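Local coordinates for oxidoreductase (PDB 1ZH8), which probably catalyses NADP-dependent oxidation or reduction of an alcohol or sugar-like substrate, as in other members of the GFO/IDH/MocA family, at residues C26-R31 with N178-T183; H43-T48 with K293-F298; F142-A147 with N308-P313. One frame throughout, in Å; residues are numbered along the deposited sequence.

Contact 1: residues C26-R31 with N178-T183; sequences CGIAAR and NKYVHT. With NAP (NADP nicotinamide-adenine-dinucleotide phosphate), chain D.
Ile28 reaches from the first turn of helix 28-39 to the loop 178-183, and its side chain meets Lys179, Tyr180 and Thr183. Its CB points at the loop and lies beside the phosphate oxygens O1A and O1N of NADP. CG1 of Ile28 lies 3.5 Å from O1A of NADP. The branch methyl CG2 is anti to the backbone N (chi1 -63° for CG1). From there CG2 of Ile28 touches CE1 of Tyr180 at 3.7 Å, obliquely to the ring. The tip, CD1 of Ile28, rests on the aliphatic chain of Lys179, 3.7 Å from CG, and approaches the methyl CG2 of Thr183 more loosely. The amine of Lys179 goes on to a salt bridge with Glu32 of the same helix.

The loop is held in shape by its own bonds. Asn178 OD1 accepts from the backbone N of Tyr180, in the carbonyl plane, which makes an Asx turn. Thr183 OG1 bonds to the carbonyl O of Tyr180 and also to Arg186. This leaves the methyl CG2 of Thr183 facing the cofactor, 3.5 Å from O2A of NADP. The Tyr180 ring meets O2N of NADP at its edge and packs its CE1 near C5N of the nicotinamide.

Across from the loop, the helix start grips the diphosphate. Ile28 N donates to O1A of NADP at 3.0 Å, nearly straight at 174°. Ala29 N donates to O1N of NADP at 2.8 Å. Gly27 is the N-cap. The phosphates thus sit at the amino end of a helix, which would help to offset their charge. This is the glycine-rich dinucleotide-binding turn of a Rossmann fold, flanked by a loop of the GFO/IDH/MocA C-terminal domain family.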
loop_
_atom_site.group_PDB
_atom_site.type_symbol
_atom_site.label_atom_id
_atom_site.label_comp_id
_atom_site.label_asym_id
_atom_site.label_seq_id
_atom_site.Cartn_x
_atom_site.Cartn_y
_atom_site.Cartn_z
ATOM N N CYS A 26 16.285 20.379 27.932
ATOM C CA CYS A 26 15.621 19.604 28.960
ATOM C C CYS A 26 14.114 19.592 28.733
ATOM O O CYS A 26 13.355 20.279 29.425
ATOM C CB CYS A 26 15.944 20.205 30.321
ATOM S SG CYS A 26 17.721 20.296 30.664
ATOM N N GLY A 27 13.691 18.818 27.739
ATOM C CA GLY A 27 12.287 18.714 27.372
ATOM C C GLY A 27 11.810 17.282 27.516
ATOM O O GLY A 27 12.340 16.510 28.329
ATOM N N ILE A 28 10.837 16.913 26.691
ATOM C CA ILE A 28 10.177 15.638 26.848
ATOM C C ILE A 28 11.157 14.465 26.731
ATOM O O ILE A 28 11.273 13.650 27.664
ATOM C CB ILE A 28 8.972 15.506 25.901
ATOM C CG1 ILE A 28 7.938 16.574 26.246
ATOM C CG2 ILE A 28 8.331 14.125 26.028
ATOM C CD1 ILE A 28 6.848 16.741 25.174
ATOM N N ALA A 29 11.885 14.393 25.618
ATOM C CA ALA A 29 12.817 13.290 25.415
ATOM C C ALA A 29 13.843 13.188 26.541
ATOM O O ALA A 29 14.089 12.091 27.074
ATOM C CB ALA A 29 13.496 13.402 24.090
ATOM N N ALA A 30 14.427 14.321 26.930
ATOM C CA ALA A 30 15.442 14.287 27.973
ATOM C C ALA A 30 14.882 13.725 29.295
ATOM O O ALA A 30 15.503 12.868 29.912
ATOM C CB ALA A 30 16.047 15.667 28.177
ATOM N N ARG A 31 13.716 14.209 29.716
ATOM C CA ARG A 31 13.129 13.825 30.980
ATOM C C ARG A 31 12.620 12.397 30.936
ATOM O O ARG A 31 12.812 11.631 31.878
ATOM C CB ARG A 31 11.930 14.727 31.312
ATOM C CG ARG A 31 12.232 16.122 31.866
ATOM C CD ARG A 31 10.960 16.741 32.476
ATOM N NE ARG A 31 10.059 17.161 31.412
ATOM C CZ ARG A 31 8.919 16.560 31.071
ATOM N NH1 ARG A 31 8.465 15.494 31.732
ATOM N NH2 ARG A 31 8.226 17.044 30.051
ATOM N N ASN A 178 -2.189 14.981 23.199
ATOM C CA ASN A 178 -0.865 14.457 23.013
ATOM C C ASN A 178 0.147 15.561 23.266
ATOM O O ASN A 178 0.038 16.656 22.704
ATOM C CB ASN A 178 -0.735 13.903 21.615
ATOM C CG ASN A 178 0.607 13.271 21.364
ATOM O OD1 ASN A 178 1.664 13.897 21.537
ATOM N ND2 ASN A 178 0.581 12.027 20.934
ATOM N N LYS A 179 1.124 15.278 24.117
ATOM C CA LYS A 179 2.106 16.286 24.534
ATOM C C LYS A 179 3.033 16.785 23.396
ATOM O O LYS A 179 3.429 17.951 23.389
ATOM C CB LYS A 179 2.932 15.768 25.716
ATOM C CG LYS A 179 3.841 14.583 25.333
ATOM C CD LYS A 179 4.622 14.041 26.505
ATOM C CE LYS A 179 3.949 12.842 27.129
ATOM N NZ LYS A 179 4.358 12.772 28.549
ATOM N N TYR A 180 3.368 15.925 22.435
ATOM C CA TYR A 180 4.295 16.318 21.370
ATOM C C TYR A 180 3.669 17.352 20.455
ATOM O O TYR A 180 4.361 18.197 19.889
ATOM C CB TYR A 180 4.734 15.118 20.540
ATOM C CG TYR A 180 5.558 14.110 21.284
ATOM C CD1 TYR A 180 6.805 14.451 21.810
ATOM C CD2 TYR A 180 5.102 12.795 21.440
ATOM C CE1 TYR A 180 7.578 13.501 22.497
ATOM C CE2 TYR A 180 5.860 11.843 22.126
ATOM C CZ TYR A 180 7.093 12.199 22.651
ATOM O OH TYR A 180 7.840 11.253 23.315
ATOM N N VAL A 181 2.352 17.282 20.338
ATOM C CA VAL A 181 1.582 18.187 19.500
ATOM C C VAL A 181 1.735 19.666 19.914
ATOM O O VAL A 181 1.625 20.572 19.080
ATOM C CB VAL A 181 0.105 17.729 19.481
ATOM C CG1 VAL A 181 -0.842 18.843 19.108
ATOM C CG2 VAL A 181 -0.050 16.513 18.568
ATOM N N HIS A 182 2.020 19.911 21.189
ATOM C CA HIS A 182 2.025 21.281 21.706
ATOM C C HIS A 182 3.377 22.007 21.745
ATOM O O HIS A 182 3.439 23.179 22.119
ATOM C CB HIS A 182 1.309 21.328 23.055
ATOM C CG HIS A 182 -0.139 20.981 22.951
ATOM N ND1 HIS A 182 -1.051 21.798 22.320
ATOM C CD2 HIS A 182 -0.826 19.882 23.342
ATOM C CE1 HIS A 182 -2.245 21.232 22.356
ATOM N NE2 HIS A 182 -2.137 20.071 22.976
ATOM N N THR A 183 4.438 21.320 21.332
ATOM C CA THR A 183 5.761 21.910 21.284
ATOM C C THR A 183 5.910 22.844 20.073
ATOM O O THR A 183 5.468 22.521 18.950
ATOM C CB THR A 183 6.848 20.834 21.232
ATOM O OG1 THR A 183 6.585 19.958 20.128
ATOM C CG2 THR A 183 6.869 20.046 22.530
HETATM P PA NAP D . 10.785 19.418 23.426
HETATM O O1A NAP D . 9.983 18.920 24.574
HETATM O O2A NAP D . 10.285 20.683 22.864
HETATM O O5B NAP D . 12.319 19.499 23.886
HETATM C C5B NAP D . 13.178 20.468 23.332
HETATM C C4B NAP D . 13.974 21.088 24.464
HETATM O O4B NAP D . 15.012 21.907 23.943
HETATM C C3B NAP D . 13.111 21.990 25.339
HETATM O O3B NAP D . 13.600 21.818 26.637
HETATM C C2B NAP D . 13.468 23.364 24.799
HETATM O O2B NAP D . 13.203 24.579 25.493
HETATM C C1B NAP D . 14.953 23.178 24.573
HETATM N N9A NAP D . 15.488 24.224 23.705
HETATM C C8A NAP D . 14.853 24.884 22.677
HETATM N N7A NAP D . 15.729 25.759 22.136
HETATM C C5A NAP D . 16.905 25.666 22.811
HETATM C C6A NAP D . 18.125 26.318 22.692
HETATM N N6A NAP D . 18.301 27.260 21.780
HETATM N N1A NAP D . 19.164 25.990 23.523
HETATM C C2A NAP D . 18.986 25.028 24.488
HETATM N N3A NAP D . 17.781 24.385 24.618
HETATM C C4A NAP D . 16.763 24.699 23.793
HETATM O O3 NAP D . 10.760 18.319 22.267
HETATM P PN NAP D . 11.223 16.791 22.460
HETATM O O1N NAP D . 11.957 16.521 23.737
HETATM O O2N NAP D . 10.011 16.085 22.066
HETATM O O5D NAP D . 12.296 16.554 21.282
HETATM C C5D NAP D . 13.662 16.923 21.361
HETATM C C4D NAP D . 14.471 16.021 20.432
HETATM O O4D NAP D . 14.242 14.665 20.799
HETATM C C3D NAP D . 14.009 16.166 18.979
HETATM O O3D NAP D . 15.110 16.162 18.101
HETATM C C2D NAP D . 13.156 14.949 18.717
HETATM O O2D NAP D . 13.193 14.536 17.367
HETATM C C1D NAP D . 13.770 13.935 19.672
HETATM N N1N NAP D . 12.790 12.924 20.058
HETATM C C2N NAP D . 13.076 11.617 19.788
HETATM C C3N NAP D . 12.172 10.605 20.125
HETATM C C7N NAP D . 12.578 9.154 20.035
HETATM O O7N NAP D . 11.592 8.204 20.362
HETATM N N7N NAP D . 13.822 8.788 19.669
HETATM C C4N NAP D . 10.966 10.948 20.751
HETATM C C5N NAP D . 10.685 12.290 21.038
HETATM C C6N NAP D . 11.611 13.277 20.682
HETATM P P2B NAP D . 12.857 24.904 27.031
HETATM O O1X NAP D . 14.112 25.033 27.867
HETATM O O2X NAP D . 11.997 23.821 27.640
HETATM O O3X NAP D . 12.118 26.224 26.967
#

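Contact 2: residues H43-T48 with K293-F298; sequences HLFEIT and KEFEDF
This is a buried aromatic contact in which Phe45, at the start of strand 45-51, meets Phe295 and Phe298 on helix 290-303. It joins the parallel sheet of the Rossmann fold to a helix from late in the chain. Strand 45-51 lies between strands 19-24 and 69-71 in that sheet.

The Phe45 side chain points at the helix. Phe295 turns its ring edge toward one face of Phe45. The centroids are 5.6 Å apart and the planes stand at 80°, a T-shaped pair. The CB of Phe295 also packs against CE2 of Phe45, at 3.9 Å. Phe298 meets Phe45 differently, edge to edge, and CD2 of Phe298 lies 3.9 Å from CE1 of Phe45. CG of Phe298 is anti to its backbone N (chi1 171°), and this swings the ring back to the strand although its CB does not point there.

Ile19, Leu21 and Leu38 also touch Phe45, and the Phe295 ring has a further edge-to-face partner in His34. Leu44 points at the helix and sets CD1 4.3 Å from CA of Glu296.

At the margin the contact becomes polar. A water donates to OE2 of Glu296 at 3.0 Å. It also makes a weak bond to NE2 of His43, lying in the plane of that ring. Deeper in, the edge of Phe45 faces the helix backbone: CZ of Phe45 comes to 3.2 Å from the carbonyl O of Phe295, which lies in the plane of the Phe45 ring.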
loop_
_atom_site.group_PDB
_atom_site.type_symbol
_atom_site.label_atom_id
_atom_site.label_comp_id
_atom_site.label_asym_id
_atom_site.label_seq_id
_atom_site.Cartn_x
_atom_site.Cartn_y
_atom_site.Cartn_z
ATOM N N HIS A 43 26.858 3.207 35.675
ATOM C CA HIS A 43 28.199 2.655 35.684
ATOM C C HIS A 43 28.998 3.103 34.450
ATOM O O HIS A 43 30.223 2.944 34.418
ATOM C CB HIS A 43 28.161 1.132 35.819
ATOM C CG HIS A 43 27.371 0.456 34.749
ATOM N ND1 HIS A 43 25.994 0.469 34.723
ATOM C CD2 HIS A 43 27.763 -0.253 33.663
ATOM C CE1 HIS A 43 25.570 -0.198 33.662
ATOM N NE2 HIS A 43 26.625 -0.642 33.001
ATOM N N LEU A 44 28.307 3.679 33.457
ATOM C CA LEU A 44 28.935 4.131 32.203
ATOM C C LEU A 44 28.932 5.661 32.003
ATOM O O LEU A 44 29.834 6.226 31.356
ATOM C CB LEU A 44 28.263 3.471 30.990
ATOM C CG LEU A 44 28.052 1.952 30.864
ATOM C CD1 LEU A 44 27.399 1.659 29.514
ATOM C CD2 LEU A 44 29.353 1.181 31.009
ATOM N N PHE A 45 27.909 6.316 32.556
ATOM C CA PHE A 45 27.689 7.745 32.364
ATOM C C PHE A 45 27.551 8.483 33.681
ATOM O O PHE A 45 26.946 7.976 34.631
ATOM C CB PHE A 45 26.427 7.979 31.525
ATOM C CG PHE A 45 26.525 7.438 30.137
ATOM C CD1 PHE A 45 27.166 8.164 29.142
ATOM C CD2 PHE A 45 26.010 6.185 29.829
ATOM C CE1 PHE A 45 27.283 7.662 27.864
ATOM C CE2 PHE A 45 26.102 5.671 28.536
ATOM C CZ PHE A 45 26.740 6.400 27.556
ATOM N N GLU A 46 28.116 9.684 33.723
ATOM C CA GLU A 46 27.804 10.621 34.773
ATOM C C GLU A 46 27.330 11.932 34.152
ATOM O O GLU A 46 28.004 12.518 33.280
ATOM C CB GLU A 46 29.010 10.873 35.678
ATOM C CG GLU A 46 28.635 11.581 36.998
ATOM C CD GLU A 46 29.828 12.195 37.719
ATOM O OE1 GLU A 46 30.908 12.344 37.105
ATOM O OE2 GLU A 46 29.684 12.536 38.911
ATOM N N ILE A 47 26.164 12.392 34.598
ATOM C CA ILE A 47 25.658 13.684 34.151
ATOM C C ILE A 47 26.229 14.766 35.038
ATOM O O ILE A 47 25.921 14.852 36.217
ATOM C CB ILE A 47 24.146 13.714 34.124
ATOM C CG1 ILE A 47 23.649 12.673 33.101
ATOM C CG2 ILE A 47 23.653 15.141 33.829
ATOM C CD1 ILE A 47 22.200 12.299 33.238
ATOM N N THR A 48 27.094 15.571 34.448
ATOM C CA THR A 48 27.850 16.567 35.163
ATOM C C THR A 48 27.405 17.991 34.825
ATOM O O THR A 48 27.751 18.926 35.554
ATOM C CB THR A 48 29.322 16.456 34.795
ATOM O OG1 THR A 48 29.451 16.487 33.363
ATOM C CG2 THR A 48 29.898 15.161 35.325
ATOM N N LYS A 293 19.779 0.873 25.173
ATOM C CA LYS A 293 20.608 0.110 24.271
ATOM C C LYS A 293 21.475 1.015 23.393
ATOM O O LYS A 293 22.649 0.711 23.147
ATOM C CB LYS A 293 19.754 -0.845 23.445
ATOM C CG LYS A 293 19.570 -2.179 24.121
ATOM C CD LYS A 293 18.971 -3.172 23.149
ATOM C CE LYS A 293 20.042 -3.946 22.374
ATOM N NZ LYS A 293 19.448 -4.725 21.229
ATOM N N GLU A 294 20.915 2.135 22.951
ATOM C CA GLU A 294 21.686 3.048 22.139
ATOM C C GLU A 294 22.772 3.774 22.952
ATOM O O GLU A 294 23.844 4.076 22.417
ATOM C CB GLU A 294 20.798 4.010 21.319
ATOM C CG GLU A 294 20.060 5.061 22.113
ATOM C CD GLU A 294 19.130 5.908 21.263
ATOM O OE1 GLU A 294 19.200 5.832 20.015
ATOM O OE2 GLU A 294 18.321 6.660 21.852
ATOM N N PHE A 295 22.518 4.036 24.234
ATOM C CA PHE A 295 23.528 4.698 25.072
ATOM C C PHE A 295 24.700 3.757 25.367
ATOM O O PHE A 295 25.861 4.171 25.389
ATOM C CB PHE A 295 22.928 5.268 26.360
ATOM C CG PHE A 295 22.384 6.672 26.209
ATOM C CD1 PHE A 295 23.241 7.761 26.130
ATOM C CD2 PHE A 295 21.007 6.902 26.166
ATOM C CE1 PHE A 295 22.743 9.069 25.981
ATOM C CE2 PHE A 295 20.494 8.194 26.024
ATOM C CZ PHE A 295 21.373 9.287 25.932
ATOM N N GLU A 296 24.381 2.486 25.552
ATOM C CA GLU A 296 25.387 1.462 25.692
ATOM C C GLU A 296 26.268 1.449 24.445
ATOM O O GLU A 296 27.495 1.401 24.554
ATOM C CB GLU A 296 24.727 0.090 25.915
ATOM C CG GLU A 296 24.080 -0.083 27.292
ATOM C CD GLU A 296 23.338 -1.431 27.499
ATOM O OE1 GLU A 296 23.358 -2.309 26.603
ATOM O OE2 GLU A 296 22.729 -1.608 28.583
ATOM N N ASP A 297 25.636 1.516 23.275
ATOM C CA ASP A 297 26.348 1.392 22.008
ATOM C C ASP A 297 27.284 2.593 21.806
ATOM O O ASP A 297 28.456 2.439 21.428
ATOM C CB ASP A 297 25.345 1.233 20.853
ATOM C CG ASP A 297 26.018 1.012 19.505
ATOM O OD1 ASP A 297 26.753 0.026 19.334
ATOM O OD2 ASP A 297 25.784 1.819 18.598
ATOM N N PHE A 298 26.761 3.778 22.109
ATOM C CA PHE A 298 27.522 5.027 22.088
ATOM C C PHE A 298 28.717 4.974 23.051
ATOM O O PHE A 298 29.809 5.463 22.730
ATOM C CB PHE A 298 26.576 6.162 22.455
ATOM C CG PHE A 298 27.233 7.485 22.685
ATOM C CD1 PHE A 298 27.800 8.194 21.632
ATOM C CD2 PHE A 298 27.225 8.059 23.955
ATOM C CE1 PHE A 298 28.373 9.468 21.845
ATOM C CE2 PHE A 298 27.780 9.316 24.181
ATOM C CZ PHE A 298 28.353 10.022 23.120
HETATM O O HOH W 1 24.590 -2.138 30.852
#

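Contact 3: residues F142-A147 with N308-P313; sequences FRHVPA and NDLGSP. With EDO (1,2-ethanediol), chain E.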
loop_
_atom_site.group_PDB
_atom_site.type_symbol
_atom_site.label_atom_id
_atom_site.label_comp_id
_atom_site.label_asym_id
_atom_site.label_seq_id
_atom_site.Cartn_x
_atom_site.Cartn_y
_atom_site.Cartn_z
ATOM N N PHE A 142 15.163 3.064 16.883
ATOM C CA PHE A 142 14.608 1.925 16.113
ATOM C C PHE A 142 15.670 0.946 15.586
ATOM O O PHE A 142 15.356 -0.205 15.309
ATOM C CB PHE A 142 13.684 2.394 14.970
ATOM C CG PHE A 142 12.239 2.640 15.393
ATOM C CD1 PHE A 142 11.936 3.335 16.572
ATOM C CD2 PHE A 142 11.183 2.174 14.596
ATOM C CE1 PHE A 142 10.588 3.556 16.970
ATOM C CE2 PHE A 142 9.830 2.376 14.979
ATOM C CZ PHE A 142 9.536 3.077 16.171
ATOM N N ARG A 143 16.922 1.389 15.456
ATOM C CA ARG A 143 18.023 0.475 15.116
ATOM C C ARG A 143 18.411 -0.451 16.255
ATOM O O ARG A 143 19.297 -1.298 16.112
ATOM C CB ARG A 143 19.257 1.255 14.689
ATOM C CG ARG A 143 19.534 1.142 13.247
ATOM C CD ARG A 143 20.458 2.250 12.821
ATOM N NE ARG A 143 19.837 2.777 11.645
ATOM C CZ ARG A 143 19.725 4.050 11.333
ATOM N NH1 ARG A 143 20.235 5.002 12.088
ATOM N NH2 ARG A 143 19.095 4.348 10.218
ATOM N N HIS A 144 17.763 -0.276 17.397
ATOM C CA HIS A 144 18.134 -1.050 18.565
ATOM C C HIS A 144 16.937 -1.781 19.122
ATOM O O HIS A 144 17.001 -2.249 20.257
ATOM C CB HIS A 144 18.706 -0.129 19.641
ATOM C CG HIS A 144 19.890 0.667 19.194
ATOM N ND1 HIS A 144 21.188 0.273 19.444
ATOM C CD2 HIS A 144 19.976 1.842 18.531
ATOM C CE1 HIS A 144 22.023 1.169 18.951
ATOM N NE2 HIS A 144 21.312 2.134 18.397
ATOM N N VAL A 145 15.851 -1.861 18.339
ATOM C CA VAL A 145 14.616 -2.494 18.803
ATOM C C VAL A 145 14.675 -4.011 18.491
ATOM O O VAL A 145 14.820 -4.398 17.340
ATOM C CB VAL A 145 13.338 -1.768 18.224
ATOM C CG1 VAL A 145 12.048 -2.546 18.515
ATOM C CG2 VAL A 145 13.207 -0.298 18.763
ATOM N N PRO A 146 14.602 -4.875 19.512
ATOM C CA PRO A 146 14.872 -6.307 19.228
ATOM C C PRO A 146 13.934 -6.972 18.211
ATOM O O PRO A 146 14.386 -7.808 17.429
ATOM C CB PRO A 146 14.768 -6.980 20.599
ATOM C CG PRO A 146 14.029 -5.994 21.467
ATOM C CD PRO A 146 14.335 -4.626 20.940
ATOM N N ALA A 147 12.660 -6.579 18.193
ATOM C CA ALA A 147 11.691 -7.120 17.243
ATOM C C ALA A 147 12.178 -6.973 15.819
ATOM O O ALA A 147 11.982 -7.880 14.994
ATOM C CB ALA A 147 10.342 -6.435 17.397
ATOM N N ASN A 308 31.090 2.688 14.465
ATOM C CA ASN A 308 29.802 3.360 14.564
ATOM C C ASN A 308 28.811 2.985 13.444
ATOM O O ASN A 308 28.534 3.791 12.559
ATOM C CB ASN A 308 30.004 4.882 14.658
ATOM C CG ASN A 308 28.756 5.607 15.136
ATOM O OD1 ASN A 308 27.832 4.980 15.646
ATOM N ND2 ASN A 308 28.723 6.930 14.982
ATOM N N ASP A 309 28.276 1.769 13.485
ATOM C CA ASP A 309 27.307 1.325 12.473
ATOM C C ASP A 309 25.922 1.901 12.712
ATOM O O ASP A 309 25.298 2.412 11.786
ATOM C CB ASP A 309 27.175 -0.200 12.445
ATOM C CG ASP A 309 28.467 -0.892 12.084
ATOM O OD1 ASP A 309 29.504 -0.197 11.930
ATOM O OD2 ASP A 309 28.447 -2.141 11.957
ATOM N N LEU A 310 25.454 1.813 13.951
ATOM C CA LEU A 310 24.063 2.011 14.268
ATOM C C LEU A 310 23.742 3.436 14.647
ATOM O O LEU A 310 22.602 3.846 14.518
ATOM C CB LEU A 310 23.649 1.075 15.395
ATOM C CG LEU A 310 23.946 -0.426 15.241
ATOM C CD1 LEU A 310 23.308 -1.232 16.375
ATOM C CD2 LEU A 310 23.483 -0.948 13.886
ATOM N N GLY A 311 24.731 4.188 15.129
ATOM C CA GLY A 311 24.561 5.614 15.402
ATOM C C GLY A 311 25.121 6.464 14.288
ATOM O O GLY A 311 25.079 7.681 14.347
ATOM N N SER A 312 25.680 5.810 13.281
ATOM C CA SER A 312 26.225 6.460 12.081
ATOM C C SER A 312 25.391 7.607 11.477
ATOM O O SER A 312 24.226 7.422 11.099
ATOM C CB SER A 312 26.423 5.389 11.014
ATOM O OG SER A 312 26.343 5.952 9.727
ATOM N N PRO A 313 25.981 8.801 11.386
ATOM C CA PRO A 313 25.310 9.914 10.694
ATOM C C PRO A 313 24.825 9.564 9.271
ATOM O O PRO A 313 23.742 9.997 8.878
ATOM C CB PRO A 313 26.398 11.009 10.659
ATOM C CG PRO A 313 27.202 10.747 11.883
ATOM C CD PRO A 313 27.268 9.222 11.978
HETATM C C1 EDO E . 22.976 -3.854 18.967
HETATM O O1 EDO E . 22.205 -2.875 19.696
HETATM C C2 EDO E . 22.087 -5.047 18.616
HETATM O O2 EDO E . 22.774 -5.901 17.692
HETATM O O HOH W 2 21.074 4.327 16.688
#
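A single water links His144 to the backbone of Leu310, and no direct hydrogen bond joins the two segments. The water lies in the plane of the His144 ring, 2.8 Å from NE2 of His144. It donates to the carbonyl O of Leu310 at 2.7 Å.

The same carbonyl has a second neighbour. Arg143 passes alongside it, with CD of Arg143 3.2 Å from the O of Leu310. The chain of Arg143 bends at chi3 (-132°), and the oxygen lies at the edge of the guanidinium, near its plane. The charged end is engaged past the segments, where NH2 of Arg143 forms a salt bridge with Asp319.

Leu310 packs obliquely against the His144 ring. CD1 of Leu310 is 3.7 Å from CE1 of His144. An ethanediol, probably from the crystallisation liquor, makes a weak bond to ND1 of His144 through O1.

The water at NE2 probably helps to set the rotation of the His144 ring; the bond at ND1 is weak and comes from a likely crystallisation additive. The Leu310 carbonyl receives its bond from water, while the nearby guanidinium probably adds a favourable electrostatic field.

In the fold
The three contacts interlace along the chain: the first segments come in the order 1, 2, 3, and their partners follow later. Contacts 2 and 3 are neighbours, with centres 15 Å apart. Helix 290-303 carries one side of contact 2, and His144 and Leu310 pack against it, with CB of Glu294 3.5 Å from NE2 of His144. Contact 1 stands apart, its centre about 22 Å from that of contact 2 and 23 Å from that of contact 3. Only contact 1 touches NADP. The side chains of Phe295 in contact 2 and His144 in contact 3 each lie about 9 Å from the cofactor. Helix 28-39 of contact 1 leads into strand 45-51 of contact 2.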